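Eukaryotic translation initiation factor 2D (Homo sapiens, PDB 5OA9) delivers tRNA to the P-site of the 40S ribosomal subunit without GTP during translation initiation, its C-terminal part here joining a SWIB/MDM2 and a SUI1 domain. Local coordinates at residues K54-L59 with K78-S83; D65-K70 with T86-K91; G110-I115 with L134-L139; D116-Q121 with V128-N133; Q173-H178 with K200-G205. All blocks are in the same frame, centred on the assembly; numbering follows the deposited sequence.

Interaction 1 (K54-L59 with K78-S83); sequences KNLVRL and KLPWDS
W81 and V57 meet where the two-stranded antiparallel sheet of the SWIB/MDM2 domain, strands 56-58 and 78-80, runs into helix 81-91. V57 and L79 form the hydrogen-bonded pair, with V57 N to L79 O at 2.8 Å and L79 N returning the bond to V57 O. On the opposite face of the sheet from V57 and L79, the CD2 branch of L56 packs on the P80 ring, while the extended chain of K78 crosses L56 at about a right angle on its way to a salt bridge with D50.

The W81 side chain can be followed outward. CB leaves the first turn of the helix with CG beside the backbone N (chi1 -65°), which swings the indole back over the other strand. CD1 comes 3.2 Å from N55 O and 3.5 Å from N55 OD1, the N55 amide lying 54° from the ring plane. V57 CG2 stands over one face of the six-membered ring, 3.5 Å from its centroid and 11° off the normal; CZ3 and CH2 are the ring atoms nearest this methyl. Helix 32-45 adds I40 and A43 around the indole. W81 N also binds N55 O, at 3.2 Å, so backbone and side chain of one residue both bind carbonyls of the K54-N55 backbone. At the indole edge, NE1 donates in the ring plane to a lone pair of K54 O, 2.8 Å away.

Interaction 2 (D65-K70 with T86-K91); sequences DCILEK and TRCLEK
C66 opens the contact through its carbonyl: the aliphatic chain of K91 passes over C66 O, with K91 CG 3.6 Å from that oxygen. I67 then buries the most surface. Its CG2 methyl rests against C88 SG at 3.8 Å, while CG1, placed between the backbone N and the carbonyl carbon (chi1 65°), carries CD1 to the CD methylene of R87 at the same distance, the two side chains crossing at about a right angle. I67 O lies near the plane of the R87 guanidinium, at its edge, and receives a hydrogen bond from a water at 2.7 Å.

L68 follows, its CD2 branch touching R87 NH1; that guanidinium has its main partner in E72, through a salt bridge. In E69 a bend at chi2 (-60°) turns the carboxylate toward K91 of helix 81-91. There OE2 takes K91 NZ on its syn lone pair, a 3.1 Å salt bridge, and also accepts from the same water. The charged groups lie beside the buried I67.

Helix 61-67 and the residues after it are thereby set against helix 81-91 in the SWIB/MDM2 domain, with L79 of strand 78-80 touching both I67 and R87, and V39 of helix 32-45 packing on C88.

Interaction 3 (G110-I115 with L134-L139); sequences GRICPI and LEAYGL
The ring of Y137 fills a notch in the extended segment 110-115, between I112 and I115, where the chain leads into strand 115-122 of the SUI1 domain. On one face sits the CD1 methyl of I112, 3.4 Å from Y137 CZ; the side chain reaches there because CG1 is anti to the backbone N (chi1 -174°), and it crosses the tyrosine at about a right angle. I115 covers the opposite face from nearer the ring's root, its CG1 3.5 Å from Y137 CD1 and its CD1 methyl 4.2 Å from the centroid in a CH-pi contact. The two isoleucines therefore hold the ring like a wedge between them, one at its hydroxyl end and the other at its attached end.

Smaller bumps complete the fit. A136 CB meets the I112 methyl, and L134 CD2 packs on I115 CD1 at 4.2 Å; L190 also touches both I115 and Y137. The 3-10 turn 135-137 presents A136 and Y137, and L134 O just before it accepts from Y137 N and L139 N on opposite faces of its plane.

Y137 OH donates to C113 O at 2.9 Å. The bond gives the hydroxyl of this buried residue an acceptor, but with the donor 48° out of the carbonyl plane it is not directed at a lone pair.

Interaction 4 (D116-Q121 with V128-N133); sequences DITLAQ and VTVVRN
T118 turns its hydroxyl between its own backbone N and carbonyl carbon (chi1 50°), and this brings OG1 to 3.5 Å from V130 CB on the neighbouring strand. L119 has CG beside the backbone N (chi1 -70°), which leads its CD2 branch to T129 OG1 at 3.6 Å. The strands 115-122 and 126-132 form an antiparallel hairpin of the SUI1 domain, in regular register from D116 opposite R132 to A120 opposite V128.

Three hydrogen-bonded pairs, D116 with R132, T118 with V130 and A120 with V128, each exchange two backbone bonds; A120 N to V128 O is the straightest, at 176°. Their side chains share one face of the sheet. On the other, I117 and T129 lie side by side with CG2 methyls 4.0 Å apart, and V131 joins them; helix 177-187 covers this side through V177 and L180.

Two polar side chains of strand 126-132 have their partners outside the hairpin. R132 extends to Q169 on strand 168-173, and T129 OG1 is engaged by G174 and Q176. D116 OD2 and R132 NH1 are 4.7 Å apart, not in contact, so any attraction is probably weak. Across these segments the hydrogen bonds are all backbone to backbone, six in number, supplemented by side-chain packing.

Interaction 5 (Q173-H178 with K200-G205); sequences QGNQVH and KALKPG
N175 and L202 touch most closely through the N175 amide, whose ND2 lies 3.3 Å from L202 CG, the two side chains crossing at a slant. Beside them V177 CG1 rests against A201 CB at 3.8 Å, the apolar centre of the contact. H178 takes the third place: K203 runs extended over one face of the imidazole, and its CE methylene comes 3.4 Å from H178 CD2. Both side chains start with CG between the backbone N and carbonyl carbon (chi1 52° for H178 and 53° for K203), which lets the ring and the lysine chain overlap.

Water supplies the polar links. One molecule, in the plane of the imidazole at its edge, hydrogen-bonds H178 ND1, donates to N175 OD1 at 2.6 Å and accepts from L202 N at 2.9 Å. A second, also at the ring edge, joins H178 NE2 to K203 NZ, and a third donates to H178 O and, weakly, to P204 O.

Further out, the turn leading into the helix is held by Q176, the N-cap of helix 177-187, whose NE2 donates to Q173 O at 3.0 Å in the carbonyl plane. L119 and I117 back N175 and V177. Here the C-terminal tail, beyond strand 195-196, folds over the start of helix 177-187, the helix that packs on the beta-sheet in the alpha+beta fold of the SUI1 domain.

How the interactions relate
The five contacts fall into two groups along the chain. Interactions 1 and 2 cross in sequence within the SWIB/MDM2 domain, share helix 81-91, and lie with centres 13 Å apart, touching through L79 and L59. Interactions 3, 4 and 5 belong to the SUI1 part and its tail: interaction 4 is nested inside the loop closed by interaction 3, meeting it at I115, while T129 ties interaction 4 to interaction 5, 11 Å away between centres. Strands 93-99 and 106-109 lie between the groups in sequence and pair with strand 4-10 and, beyond it, 29-30. The groups do not touch, nearest atoms of interactions 2 and 3 being about 6 Å apart, consistent with two domains.

Interaction 1 (K54-L59 with K78-S83)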
# COMPACT_ATOMS: atom_id res chain seq x y z
N LYS A 54 -0.75 20.65 28.33
CA LYS A 54 0.08 19.55 27.84
C LYS A 54 -0.44 18.90 26.56
O LYS A 54 0.24 18.07 25.96
CB LYS A 54 0.23 18.48 28.93
CG LYS A 54 1.36 18.74 29.91
CD LYS A 54 1.40 17.68 31.01
CE LYS A 54 2.58 17.91 31.94
NZ LYS A 54 3.87 17.77 31.23
N ASN A 55 -1.65 19.28 26.14
CA ASN A 55 -2.22 18.78 24.89
C ASN A 55 -1.69 19.56 23.68
O ASN A 55 -1.96 19.20 22.53
CB ASN A 55 -3.75 18.86 24.92
CG ASN A 55 -4.41 18.23 23.70
OD1 ASN A 55 -4.03 17.13 23.28
ND2 ASN A 55 -5.38 18.93 23.11
N LEU A 56 -0.95 20.64 23.93
CA LEU A 56 -0.55 21.55 22.86
C LEU A 56 0.96 21.57 22.60
O LEU A 56 1.77 21.55 23.54
CB LEU A 56 -1.01 22.98 23.17
CG LEU A 56 -2.52 23.24 23.23
CD1 LEU A 56 -2.77 24.74 23.48
CD2 LEU A 56 -3.20 22.79 21.95
N VAL A 57 1.32 21.63 21.32
CA VAL A 57 2.71 21.77 20.90
C VAL A 57 2.96 23.10 20.19
O VAL A 57 2.37 23.38 19.15
CB VAL A 57 3.14 20.64 19.95
CG1 VAL A 57 4.58 20.82 19.52
CG2 VAL A 57 2.93 19.27 20.61
N ARG A 58 3.85 23.91 20.75
CA ARG A 58 4.27 25.14 20.09
C ARG A 58 5.19 24.80 18.91
O ARG A 58 6.19 24.11 19.08
CB ARG A 58 4.97 26.08 21.07
CG ARG A 58 5.40 27.40 20.45
CD ARG A 58 6.25 28.24 21.40
NE ARG A 58 7.48 27.55 21.79
CZ ARG A 58 8.59 27.53 21.05
NH1 ARG A 58 8.63 28.15 19.88
NH2 ARG A 58 9.66 26.88 21.49
N LEU A 59 4.85 25.29 17.73
CA LEU A 59 5.61 24.98 16.53
C LEU A 59 6.91 25.79 16.42
O LEU A 59 6.89 27.02 16.49
CB LEU A 59 4.75 25.23 15.28
CG LEU A 59 3.37 24.57 15.32
CD1 LEU A 59 2.66 24.75 13.99
CD2 LEU A 59 3.47 23.10 15.70
N LYS A 78 0.42 27.08 17.61
CA LYS A 78 0.36 25.83 18.36
C LYS A 78 -0.62 24.87 17.70
O LYS A 78 -1.58 25.29 17.07
CB LYS A 78 -0.07 26.08 19.81
CG LYS A 78 0.74 27.11 20.57
CD LYS A 78 0.12 27.37 21.95
CE LYS A 78 0.80 28.52 22.67
NZ LYS A 78 0.20 28.75 24.01
N LEU A 79 -0.36 23.57 17.86
CA LEU A 79 -1.30 22.54 17.43
C LEU A 79 -1.46 21.50 18.51
O LEU A 79 -0.49 21.17 19.20
CB LEU A 79 -0.83 21.86 16.14
CG LEU A 79 -0.89 22.65 14.84
CD1 LEU A 79 -0.17 21.88 13.75
CD2 LEU A 79 -2.34 22.92 14.44
N PRO A 80 -2.68 20.98 18.68
CA PRO A 80 -2.84 19.83 19.58
C PRO A 80 -2.22 18.60 18.95
O PRO A 80 -2.04 18.57 17.72
CB PRO A 80 -4.35 19.68 19.71
CG PRO A 80 -4.91 20.32 18.47
CD PRO A 80 -3.96 21.44 18.12
N TRP A 81 -1.89 17.61 19.77
CA TRP A 81 -1.26 16.37 19.32
C TRP A 81 -1.99 15.75 18.14
O TRP A 81 -1.37 15.33 17.17
CB TRP A 81 -1.20 15.37 20.46
CG TRP A 81 -0.32 15.81 21.57
CD1 TRP A 81 -0.70 16.23 22.81
CD2 TRP A 81 1.11 15.88 21.55
NE1 TRP A 81 0.40 16.56 23.56
CE2 TRP A 81 1.52 16.36 22.81
CE3 TRP A 81 2.08 15.59 20.59
CZ2 TRP A 81 2.87 16.54 23.14
CZ3 TRP A 81 3.41 15.78 20.91
CH2 TRP A 81 3.79 16.25 22.17
N ASP A 82 -3.31 15.69 18.24
CA ASP A 82 -4.13 15.03 17.22
C ASP A 82 -3.88 15.63 15.84
O ASP A 82 -3.66 14.91 14.86
CB ASP A 82 -5.61 15.12 17.59
CG ASP A 82 -6.48 14.22 16.74
OD1 ASP A 82 -6.10 13.06 16.50
OD2 ASP A 82 -7.56 14.68 16.30
N SER A 83 -3.90 16.96 15.77
CA SER A 83 -3.70 17.66 14.51
C SER A 83 -2.26 17.54 14.04
O SER A 83 -2.00 17.25 12.88
CB SER A 83 -4.08 19.13 14.64
OG SER A 83 -5.39 19.25 15.17

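Interaction 2 (D65-K70 with T86-K91)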
# COMPACT_ATOMS: atom_id res chain seq x y z
N ASP A 65 7.80 24.86 8.85
CA ASP A 65 8.19 24.69 7.45
C ASP A 65 7.59 23.46 6.78
O ASP A 65 7.21 23.51 5.61
CB ASP A 65 9.72 24.63 7.34
CG ASP A 65 10.36 26.00 7.30
OD1 ASP A 65 9.76 26.93 6.71
OD2 ASP A 65 11.47 26.16 7.86
N CYS A 66 7.50 22.35 7.50
CA CYS A 66 7.19 21.09 6.83
C CYS A 66 5.77 20.55 7.04
O CYS A 66 5.35 19.66 6.30
CB CYS A 66 8.21 20.03 7.22
SG CYS A 66 8.11 19.44 8.91
N ILE A 67 5.03 21.06 8.02
CA ILE A 67 3.66 20.55 8.20
C ILE A 67 2.59 21.64 8.19
O ILE A 67 1.40 21.34 8.26
CB ILE A 67 3.52 19.72 9.50
CG1 ILE A 67 3.73 20.58 10.75
CG2 ILE A 67 4.47 18.53 9.49
CD1 ILE A 67 2.45 20.95 11.46
N LEU A 68 3.00 22.90 8.11
CA LEU A 68 2.03 23.99 7.97
C LEU A 68 1.80 24.34 6.51
O LEU A 68 2.71 24.25 5.69
CB LEU A 68 2.48 25.23 8.74
CG LEU A 68 2.28 25.22 10.25
CD1 LEU A 68 2.60 26.58 10.84
CD2 LEU A 68 0.85 24.80 10.58
N GLU A 69 0.57 24.74 6.19
CA GLU A 69 0.26 25.24 4.86
C GLU A 69 0.79 26.66 4.71
O GLU A 69 1.27 27.25 5.68
CB GLU A 69 -1.25 25.20 4.61
CG GLU A 69 -1.83 23.79 4.60
CD GLU A 69 -1.20 22.91 3.53
OE1 GLU A 69 -1.45 23.16 2.33
OE2 GLU A 69 -0.46 21.97 3.89
N LYS A 70 0.70 27.20 3.51
CA LYS A 70 1.22 28.54 3.24
C LYS A 70 0.38 29.61 3.94
O LYS A 70 0.92 30.59 4.45
CB LYS A 70 1.28 28.79 1.74
CG LYS A 70 2.17 27.80 1.00
CD LYS A 70 2.30 28.15 -0.48
CE LYS A 70 3.19 27.15 -1.20
NZ LYS A 70 3.35 27.47 -2.65
N THR A 86 -1.60 13.91 12.73
CA THR A 86 -2.32 13.69 11.48
C THR A 86 -1.65 14.43 10.32
O THR A 86 -1.45 13.86 9.25
CB THR A 86 -3.79 14.13 11.60
OG1 THR A 86 -4.44 13.33 12.60
CG2 THR A 86 -4.52 13.95 10.27
N ARG A 87 -1.29 15.69 10.56
CA ARG A 87 -0.57 16.47 9.55
C ARG A 87 0.75 15.81 9.17
O ARG A 87 1.08 15.72 7.98
CB ARG A 87 -0.31 17.88 10.06
CG ARG A 87 -1.54 18.78 10.10
CD ARG A 87 -1.18 20.09 10.77
NE ARG A 87 -2.32 20.97 10.99
CZ ARG A 87 -2.58 22.05 10.26
NH1 ARG A 87 -1.80 22.38 9.25
NH2 ARG A 87 -3.64 22.80 10.55
N CYS A 88 1.51 15.36 10.16
CA CYS A 88 2.80 14.73 9.89
C CYS A 88 2.64 13.49 9.00
O CYS A 88 3.37 13.31 8.02
CB CYS A 88 3.50 14.36 11.20
SG CYS A 88 4.25 15.78 12.08
N LEU A 89 1.66 12.66 9.33
CA LEU A 89 1.40 11.44 8.56
C LEU A 89 0.98 11.75 7.12
O LEU A 89 1.40 11.06 6.19
CB LEU A 89 0.32 10.60 9.24
CG LEU A 89 0.79 9.87 10.50
CD1 LEU A 89 -0.40 9.33 11.28
CD2 LEU A 89 1.75 8.75 10.14
N GLU A 90 0.18 12.80 6.94
CA GLU A 90 -0.31 13.16 5.60
C GLU A 90 0.79 13.74 4.71
O GLU A 90 0.70 13.68 3.49
CB GLU A 90 -1.46 14.16 5.71
CG GLU A 90 -2.79 13.50 6.06
CD GLU A 90 -3.87 14.49 6.45
OE1 GLU A 90 -3.57 15.71 6.53
OE2 GLU A 90 -5.01 14.06 6.68
N LYS A 91 1.82 14.31 5.34
CA LYS A 91 2.91 14.93 4.59
C LYS A 91 3.93 13.90 4.13
O LYS A 91 4.72 14.15 3.22
CB LYS A 91 3.60 16.00 5.44
CG LYS A 91 2.80 17.29 5.60
CD LYS A 91 2.71 18.03 4.28
CE LYS A 91 1.89 19.31 4.41
NZ LYS A 91 1.73 19.98 3.09
O HOH W 1 -0.61 20.60 6.67

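Interaction 3 (G110-I115 with L134-L139)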
# COMPACT_ATOMS: atom_id res chain seq x y z
N GLY A 110 3.11 4.18 -2.86
CA GLY A 110 1.73 4.40 -3.26
C GLY A 110 0.73 3.72 -2.34
O GLY A 110 1.06 3.32 -1.23
N ARG A 111 -0.51 3.59 -2.81
CA ARG A 111 -1.57 2.97 -2.02
C ARG A 111 -1.96 1.63 -2.62
O ARG A 111 -2.00 1.49 -3.84
CB ARG A 111 -2.78 3.90 -1.92
CG ARG A 111 -2.44 5.29 -1.42
CD ARG A 111 -3.68 6.10 -1.09
NE ARG A 111 -3.40 7.54 -1.06
CZ ARG A 111 -2.92 8.19 -0.01
NH1 ARG A 111 -2.67 7.54 1.12
NH2 ARG A 111 -2.70 9.50 -0.08
N ILE A 112 -2.23 0.65 -1.77
CA ILE A 112 -2.57 -0.69 -2.23
C ILE A 112 -3.98 -0.73 -2.83
O ILE A 112 -4.92 -0.10 -2.32
CB ILE A 112 -2.47 -1.73 -1.08
CG1 ILE A 112 -2.68 -3.15 -1.61
CG2 ILE A 112 -3.47 -1.44 0.01
CD1 ILE A 112 -1.73 -3.54 -2.71
N CYS A 113 -4.11 -1.46 -3.94
CA CYS A 113 -5.38 -1.72 -4.58
C CYS A 113 -5.59 -3.22 -4.65
O CYS A 113 -4.62 -3.98 -4.65
CB CYS A 113 -5.42 -1.11 -5.98
SG CYS A 113 -5.24 0.69 -6.00
N PRO A 114 -6.85 -3.67 -4.70
CA PRO A 114 -7.03 -5.12 -4.79
C PRO A 114 -6.56 -5.70 -6.12
O PRO A 114 -6.47 -5.00 -7.12
CB PRO A 114 -8.55 -5.31 -4.65
CG PRO A 114 -9.13 -3.98 -5.02
CD PRO A 114 -8.13 -2.96 -4.56
N ILE A 115 -6.28 -7.00 -6.10
CA ILE A 115 -6.17 -7.78 -7.33
C ILE A 115 -7.55 -7.82 -7.95
O ILE A 115 -8.54 -8.00 -7.24
CB ILE A 115 -5.64 -9.18 -7.04
CG1 ILE A 115 -4.19 -9.08 -6.57
CG2 ILE A 115 -5.79 -10.10 -8.29
CD1 ILE A 115 -3.66 -10.33 -5.94
N LEU A 134 -1.52 -7.91 -10.22
CA LEU A 134 -0.71 -8.90 -9.52
C LEU A 134 0.61 -8.31 -9.01
O LEU A 134 1.09 -8.65 -7.92
CB LEU A 134 -0.43 -10.10 -10.44
CG LEU A 134 -1.67 -10.95 -10.76
CD1 LEU A 134 -1.35 -11.91 -11.91
CD2 LEU A 134 -2.12 -11.73 -9.54
N GLU A 135 1.20 -7.41 -9.78
CA GLU A 135 2.51 -6.88 -9.41
C GLU A 135 2.45 -6.02 -8.15
O GLU A 135 3.44 -5.93 -7.42
CB GLU A 135 3.09 -6.10 -10.58
CG GLU A 135 3.37 -7.02 -11.78
CD GLU A 135 3.35 -6.28 -13.10
OE1 GLU A 135 2.24 -5.98 -13.60
OE2 GLU A 135 4.44 -5.99 -13.64
N ALA A 136 1.29 -5.42 -7.87
CA ALA A 136 1.10 -4.64 -6.65
C ALA A 136 1.34 -5.49 -5.40
O ALA A 136 1.63 -4.96 -4.32
CB ALA A 136 -0.31 -4.04 -6.62
N TYR A 137 1.25 -6.81 -5.55
CA TYR A 137 1.46 -7.76 -4.45
C TYR A 137 2.79 -8.51 -4.55
O TYR A 137 3.05 -9.44 -3.79
CB TYR A 137 0.30 -8.74 -4.38
CG TYR A 137 -0.93 -8.02 -3.93
CD1 TYR A 137 -1.70 -7.29 -4.82
CD2 TYR A 137 -1.29 -8.01 -2.59
CE1 TYR A 137 -2.81 -6.59 -4.38
CE2 TYR A 137 -2.38 -7.33 -2.15
CZ TYR A 137 -3.14 -6.62 -3.05
OH TYR A 137 -4.23 -5.93 -2.59
N GLY A 138 3.65 -8.08 -5.47
CA GLY A 138 4.95 -8.70 -5.65
C GLY A 138 4.86 -10.04 -6.38
O GLY A 138 5.79 -10.84 -6.35
N LEU A 139 3.72 -10.29 -7.02
CA LEU A 139 3.54 -11.52 -7.79
C LEU A 139 4.00 -11.34 -9.23
O LEU A 139 3.73 -10.32 -9.87
CB LEU A 139 2.09 -11.98 -7.76
CG LEU A 139 1.62 -12.50 -6.40
CD1 LEU A 139 0.11 -12.64 -6.38
CD2 LEU A 139 2.27 -13.83 -6.08

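Interaction 4 (D116-Q121 with V128-N133)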
# COMPACT_ATOMS: atom_id res chain seq x y z
N ASP A 116 -7.62 -7.60 -9.26
CA ASP A 116 -8.90 -7.45 -9.93
C ASP A 116 -9.11 -8.56 -10.96
O ASP A 116 -8.29 -8.74 -11.86
CB ASP A 116 -8.98 -6.07 -10.59
CG ASP A 116 -10.28 -5.85 -11.34
OD1 ASP A 116 -11.34 -5.75 -10.68
OD2 ASP A 116 -10.25 -5.77 -12.58
N ILE A 117 -10.21 -9.30 -10.80
CA ILE A 117 -10.53 -10.42 -11.68
C ILE A 117 -11.81 -10.10 -12.44
O ILE A 117 -12.81 -9.70 -11.84
CB ILE A 117 -10.74 -11.73 -10.89
CG1 ILE A 117 -9.54 -12.00 -9.98
CG2 ILE A 117 -11.04 -12.89 -11.82
CD1 ILE A 117 -9.81 -13.05 -8.92
N THR A 118 -11.77 -10.26 -13.76
CA THR A 118 -12.93 -10.00 -14.60
C THR A 118 -13.15 -11.12 -15.60
O THR A 118 -12.24 -11.91 -15.87
CB THR A 118 -12.80 -8.66 -15.37
OG1 THR A 118 -11.53 -8.61 -16.03
CG2 THR A 118 -12.92 -7.48 -14.43
N LEU A 119 -14.36 -11.19 -16.14
CA LEU A 119 -14.67 -12.11 -17.22
C LEU A 119 -14.90 -11.31 -18.50
O LEU A 119 -15.67 -10.35 -18.51
CB LEU A 119 -15.90 -12.97 -16.89
CG LEU A 119 -15.70 -14.02 -15.80
CD1 LEU A 119 -17.04 -14.56 -15.31
CD2 LEU A 119 -14.80 -15.14 -16.30
N ALA A 120 -14.24 -11.72 -19.57
CA ALA A 120 -14.44 -11.08 -20.87
C ALA A 120 -15.11 -12.08 -21.81
O ALA A 120 -14.65 -13.21 -21.96
CB ALA A 120 -13.13 -10.60 -21.44
N GLN A 121 -16.22 -11.66 -22.42
CA GLN A 121 -17.00 -12.54 -23.27
C GLN A 121 -16.56 -12.40 -24.72
O GLN A 121 -16.71 -11.33 -25.31
CB GLN A 121 -18.50 -12.26 -23.12
CG GLN A 121 -19.40 -13.21 -23.89
CD GLN A 121 -19.41 -14.61 -23.31
OE1 GLN A 121 -20.05 -14.88 -22.29
NE2 GLN A 121 -18.69 -15.52 -23.96
N VAL A 128 -13.14 -15.49 -21.22
CA VAL A 128 -11.73 -15.41 -20.87
C VAL A 128 -11.65 -14.77 -19.50
O VAL A 128 -12.35 -13.80 -19.23
CB VAL A 128 -10.92 -14.59 -21.89
CG1 VAL A 128 -9.49 -14.37 -21.38
CG2 VAL A 128 -10.91 -15.28 -23.25
N THR A 129 -10.83 -15.34 -18.63
CA THR A 129 -10.65 -14.82 -17.28
C THR A 129 -9.45 -13.89 -17.30
O THR A 129 -8.39 -14.26 -17.82
CB THR A 129 -10.46 -15.97 -16.26
OG1 THR A 129 -11.59 -16.85 -16.34
CG2 THR A 129 -10.31 -15.42 -14.84
N VAL A 130 -9.62 -12.67 -16.78
CA VAL A 130 -8.56 -11.65 -16.82
C VAL A 130 -8.18 -11.21 -15.41
O VAL A 130 -9.04 -10.86 -14.59
CB VAL A 130 -8.98 -10.41 -17.65
CG1 VAL A 130 -7.91 -9.33 -17.63
CG2 VAL A 130 -9.32 -10.82 -19.09
N VAL A 131 -6.88 -11.23 -15.12
CA VAL A 131 -6.40 -10.97 -13.77
C VAL A 131 -5.41 -9.81 -13.75
O VAL A 131 -4.34 -9.89 -14.36
CB VAL A 131 -5.72 -12.22 -13.17
CG1 VAL A 131 -5.43 -11.99 -11.69
CG2 VAL A 131 -6.60 -13.45 -13.36
N ARG A 132 -5.76 -8.74 -13.03
CA ARG A 132 -4.95 -7.52 -13.03
C ARG A 132 -4.42 -7.15 -11.65
O ARG A 132 -4.94 -7.59 -10.63
CB ARG A 132 -5.77 -6.36 -13.60
CG ARG A 132 -6.10 -6.52 -15.07
CD ARG A 132 -7.07 -5.46 -15.57
NE ARG A 132 -7.28 -5.59 -17.01
CZ ARG A 132 -8.36 -5.15 -17.66
NH1 ARG A 132 -9.35 -4.56 -17.00
NH2 ARG A 132 -8.45 -5.32 -18.97
N ASN A 133 -3.36 -6.34 -11.66
CA ASN A 133 -2.70 -5.79 -10.47
C ASN A 133 -1.94 -6.80 -9.61
O ASN A 133 -1.71 -6.57 -8.43
CB ASN A 133 -3.72 -5.07 -9.59
CG ASN A 133 -3.82 -3.61 -9.93
OD1 ASN A 133 -3.14 -2.77 -9.34
ND2 ASN A 133 -4.67 -3.29 -10.91

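Interaction 5 (Q173-H178 with K200-G205)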
# COMPACT_ATOMS: atom_id res chain seq x y z
N GLN A 173 -8.01 -18.91 -20.75
CA GLN A 173 -9.17 -19.33 -21.53
C GLN A 173 -10.22 -19.94 -20.61
O GLN A 173 -9.88 -20.71 -19.71
CB GLN A 173 -8.76 -20.34 -22.61
CG GLN A 173 -7.87 -19.75 -23.70
CD GLN A 173 -8.53 -18.62 -24.46
OE1 GLN A 173 -9.71 -18.70 -24.82
NE2 GLN A 173 -7.79 -17.55 -24.71
N GLY A 174 -11.48 -19.59 -20.84
CA GLY A 174 -12.57 -20.14 -20.05
C GLY A 174 -12.87 -19.35 -18.78
O GLY A 174 -12.25 -18.32 -18.50
N ASN A 175 -13.85 -19.84 -18.02
CA ASN A 175 -14.28 -19.21 -16.77
C ASN A 175 -13.55 -19.85 -15.60
O ASN A 175 -13.94 -20.93 -15.14
CB ASN A 175 -15.80 -19.37 -16.62
CG ASN A 175 -16.37 -18.59 -15.46
OD1 ASN A 175 -15.67 -18.23 -14.52
ND2 ASN A 175 -17.68 -18.35 -15.51
N GLN A 176 -12.50 -19.20 -15.10
CA GLN A 176 -11.61 -19.82 -14.12
C GLN A 176 -11.54 -19.04 -12.80
O GLN A 176 -10.58 -19.19 -12.04
CB GLN A 176 -10.20 -19.97 -14.69
CG GLN A 176 -10.14 -20.51 -16.11
CD GLN A 176 -10.54 -21.97 -16.22
OE1 GLN A 176 -10.74 -22.66 -15.22
NE2 GLN A 176 -10.66 -22.46 -17.46
N VAL A 177 -12.56 -18.24 -12.52
CA VAL A 177 -12.52 -17.36 -11.35
C VAL A 177 -12.32 -18.17 -10.07
O VAL A 177 -11.58 -17.75 -9.17
CB VAL A 177 -13.81 -16.52 -11.24
CG1 VAL A 177 -13.79 -15.68 -9.94
CG2 VAL A 177 -13.95 -15.62 -12.46
N HIS A 178 -12.96 -19.34 -10.01
CA HIS A 178 -12.85 -20.19 -8.83
C HIS A 178 -11.41 -20.66 -8.60
O HIS A 178 -10.98 -20.81 -7.46
CB HIS A 178 -13.82 -21.39 -8.92
CG HIS A 178 -13.72 -22.20 -10.18
ND1 HIS A 178 -14.08 -21.71 -11.42
CD2 HIS A 178 -13.34 -23.48 -10.39
CE1 HIS A 178 -13.91 -22.64 -12.33
NE2 HIS A 178 -13.46 -23.73 -11.74
N LYS A 200 -17.84 -13.36 -8.90
CA LYS A 200 -18.20 -13.78 -10.26
C LYS A 200 -17.97 -15.27 -10.50
O LYS A 200 -18.25 -15.78 -11.59
CB LYS A 200 -17.41 -12.97 -11.28
CG LYS A 200 -17.71 -11.48 -11.22
CD LYS A 200 -16.72 -10.67 -12.04
CE LYS A 200 -17.15 -9.21 -12.08
NZ LYS A 200 -16.21 -8.37 -12.87
N ALA A 201 -17.46 -15.97 -9.49
CA ALA A 201 -17.13 -17.39 -9.63
C ALA A 201 -18.36 -18.26 -9.90
O ALA A 201 -19.46 -17.99 -9.40
CB ALA A 201 -16.40 -17.88 -8.38
N LEU A 202 -18.17 -19.30 -10.70
CA LEU A 202 -19.22 -20.26 -11.01
C LEU A 202 -19.65 -21.04 -9.78
O LEU A 202 -20.83 -21.37 -9.61
CB LEU A 202 -18.75 -21.23 -12.09
CG LEU A 202 -18.74 -20.77 -13.55
CD1 LEU A 202 -17.91 -21.72 -14.40
CD2 LEU A 202 -20.16 -20.68 -14.08
N LYS A 203 -18.68 -21.36 -8.93
CA LYS A 203 -18.89 -22.21 -7.78
C LYS A 203 -17.93 -21.81 -6.66
O LYS A 203 -16.87 -21.24 -6.93
CB LYS A 203 -18.69 -23.68 -8.16
CG LYS A 203 -17.36 -23.96 -8.84
CD LYS A 203 -17.38 -25.32 -9.52
CE LYS A 203 -16.09 -25.56 -10.28
NZ LYS A 203 -16.18 -26.78 -11.14
N PRO A 204 -18.30 -22.09 -5.40
CA PRO A 204 -17.45 -21.69 -4.27
C PRO A 204 -16.14 -22.47 -4.19
O PRO A 204 -15.21 -22.04 -3.50
CB PRO A 204 -18.33 -21.99 -3.05
CG PRO A 204 -19.27 -23.04 -3.52
CD PRO A 204 -19.55 -22.73 -4.95
N GLY A 205 -16.06 -23.59 -4.90
CA GLY A 205 -14.85 -24.38 -4.95
C GLY A 205 -14.49 -25.02 -3.62
O GLY A 205 -13.34 -24.96 -3.17
O HOH W 2 -15.64 -19.27 -12.11
O HOH W 3 -12.56 -20.79 -5.16
O HOH W 4 -13.22 -26.54 -12.48